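Local coordinates for taurine:2-oxoglutarate aminotransferase (Bifidobacterium kashiwanohense PV20-2, PDB 6JIX), which probably transfers the amino group of taurine to 2-oxoglutarate with the help of pyridoxal 5'-phosphate, at residues 373-378 / 393-398. Residues are numbered along the deposited sequence; the frame is centred on the assembly and turned at random.
Sequences LTIVKN and SVMPQI
M395, near the start of helix 395-404, lays its methyl CE against CG1 of I375 on strand 370-376, 3.9 Å apart. From CB the M395 chain leaves with CG anti to its own carbonyl carbon (chi1 -58°), and neither CB nor CG yet touches I375. Bends at chi2 and chi3 then bring the thioether round to the strand: SD lies 4.2 Å from I375 CB, and CE completes the approach at CG1. The methionine runs slantwise over the isoleucine and meets it near the CB branch, while CD1 of I375 stands 5.3 Å from CE. I375 itself holds CG2 anti to the backbone N and CG1 beside it; this puts CG2 within 4.3 Å of CD1 of I398, one helical turn after M395. That same CD1 is 3.9 Å from M395 SD, so the thioether and the tip of I398 pack together against the CG1/CG2 side of I375. Strand 370-376 is the central one of a three-stranded antiparallel sheet in the C-terminal region of this class-III aminotransferase, and helix 395-404 packs on one of its faces. I416 of the neighbouring strand 415-418 touches I375, M395 and I398 alike, and V439 and V443 of helix 426-447 lie against I398. No hydrogen bond joins the two segments. Ahead of the helix, OG of S393 accepts the backbone N-H of M395 (N to OG 3.0 Å, N-H...O angle 154°), a capping bond.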
loop_
_atom_site.group_PDB
_atom_site.type_symbol
_atom_site.label_atom_id
_atom_site.label_comp_id
_atom_site.label_asym_id
_atom_site.label_seq_id
_atom_site.Cartn_x
_atom_site.Cartn_y
_atom_site.Cartn_z
ATOM N N LEU A 373 -4.400 29.125 3.841
ATOM C CA LEU A 373 -5.075 30.367 3.505
ATOM C C LEU A 373 -6.169 30.098 2.477
ATOM O O LEU A 373 -5.942 29.379 1.489
ATOM C CB LEU A 373 -4.083 31.385 2.951
ATOM C CG LEU A 373 -2.932 31.780 3.881
ATOM C CD1 LEU A 373 -2.039 32.817 3.198
ATOM C CD2 LEU A 373 -3.430 32.274 5.242
ATOM N N THR A 374 -7.357 30.665 2.709
ATOM C CA THR A 374 -8.406 30.664 1.696
ATOM C C THR A 374 -8.226 31.881 0.795
ATOM O O THR A 374 -8.318 33.026 1.254
ATOM C CB THR A 374 -9.797 30.652 2.319
ATOM O OG1 THR A 374 -9.946 29.484 3.139
ATOM C CG2 THR A 374 -10.819 30.608 1.212
ATOM N N ILE A 375 -7.960 31.627 -0.482
ATOM C CA ILE A 375 -7.737 32.673 -1.475
ATOM C C ILE A 375 -9.070 33.007 -2.141
ATOM O O ILE A 375 -9.813 32.113 -2.566
ATOM C CB ILE A 375 -6.696 32.216 -2.510
ATOM C CG1 ILE A 375 -5.439 31.720 -1.796
ATOM C CG2 ILE A 375 -6.355 33.336 -3.460
ATOM C CD1 ILE A 375 -4.898 32.685 -0.762
ATOM N N VAL A 376 -9.370 34.297 -2.242
ATOM C CA VAL A 376 -10.652 34.752 -2.762
ATOM C C VAL A 376 -10.419 35.723 -3.912
ATOM O O VAL A 376 -9.425 36.455 -3.940
ATOM C CB VAL A 376 -11.504 35.420 -1.665
ATOM C CG1 VAL A 376 -11.913 34.403 -0.594
ATOM C CG2 VAL A 376 -10.741 36.584 -1.062
ATOM N N LYS A 377 -11.346 35.714 -4.880
ATOM C CA LYS A 377 -11.367 36.733 -5.923
ATOM C C LYS A 377 -11.977 38.038 -5.427
ATOM O O LYS A 377 -11.838 39.067 -6.098
ATOM C CB LYS A 377 -12.164 36.233 -7.139
ATOM C CG LYS A 377 -11.335 35.973 -8.402
ATOM C CD LYS A 377 -12.179 36.120 -9.668
ATOM C CE LYS A 377 -11.324 36.092 -10.937
ATOM N NZ LYS A 377 -10.798 37.430 -11.348
ATOM N N ASN A 378 -12.571 38.026 -4.234
ATOM C CA ASN A 378 -13.413 39.109 -3.758
ATOM C C ASN A 378 -13.703 38.963 -2.269
ATOM O O ASN A 378 -14.579 38.185 -1.877
ATOM C CB ASN A 378 -14.715 39.110 -4.557
ATOM C CG ASN A 378 -15.409 40.446 -4.544
ATOM O OD1 ASN A 378 -15.921 40.903 -3.503
ATOM N ND2 ASN A 378 -15.443 41.088 -5.712
ATOM N N SER A 393 -8.331 25.894 -12.806
ATOM C CA SER A 393 -8.009 26.598 -11.573
ATOM C C SER A 393 -6.746 27.438 -11.755
ATOM O O SER A 393 -5.735 26.955 -12.271
ATOM C CB SER A 393 -7.818 25.590 -10.443
ATOM O OG SER A 393 -7.084 26.153 -9.375
ATOM N N VAL A 394 -6.802 28.704 -11.324
ATOM C CA VAL A 394 -5.618 29.561 -11.339
ATOM C C VAL A 394 -4.681 29.293 -10.177
ATOM O O VAL A 394 -3.611 29.907 -10.105
ATOM C CB VAL A 394 -5.961 31.061 -11.264
ATOM C CG1 VAL A 394 -6.741 31.484 -12.473
ATOM C CG2 VAL A 394 -6.732 31.363 -9.980
ATOM N N MET A 395 -5.057 28.425 -9.245
ATOM C CA MET A 395 -4.211 28.229 -8.075
ATOM C C MET A 395 -2.825 27.692 -8.427
ATOM O O MET A 395 -1.856 28.104 -7.769
ATOM C CB MET A 395 -4.946 27.332 -7.069
ATOM C CG MET A 395 -6.293 27.912 -6.644
ATOM S SD MET A 395 -6.190 29.366 -5.559
ATOM C CE MET A 395 -4.922 28.860 -4.412
ATOM N N PRO A 396 -2.645 26.824 -9.429
ATOM C CA PRO A 396 -1.271 26.408 -9.767
ATOM C C PRO A 396 -0.377 27.572 -10.175
ATOM O O PRO A 396 0.821 27.564 -9.871
ATOM C CB PRO A 396 -1.482 25.396 -10.905
ATOM C CG PRO A 396 -2.835 24.840 -10.655
ATOM C CD PRO A 396 -3.653 25.977 -10.096
ATOM N N GLN A 397 -0.926 28.569 -10.870
ATOM C CA GLN A 397 -0.196 29.802 -11.152
ATOM C C GLN A 397 0.416 30.391 -9.884
ATOM O O GLN A 397 1.598 30.754 -9.857
ATOM C CB GLN A 397 -1.161 30.807 -11.772
ATOM C CG GLN A 397 -0.673 31.577 -12.955
ATOM C CD GLN A 397 -1.794 32.403 -13.558
ATOM O OE1 GLN A 397 -2.880 31.885 -13.849
ATOM N NE2 GLN A 397 -1.560 33.709 -13.694
ATOM N N ILE A 398 -0.396 30.514 -8.825
ATOM C CA ILE A 398 0.071 31.037 -7.541
ATOM C C ILE A 398 1.119 30.117 -6.932
ATOM O O ILE A 398 2.138 30.571 -6.391
ATOM C CB ILE A 398 -1.114 31.204 -6.577
ATOM C CG1 ILE A 398 -2.253 31.983 -7.228
ATOM C CG2 ILE A 398 -0.640 31.815 -5.268
ATOM C CD1 ILE A 398 -3.480 32.056 -6.356
#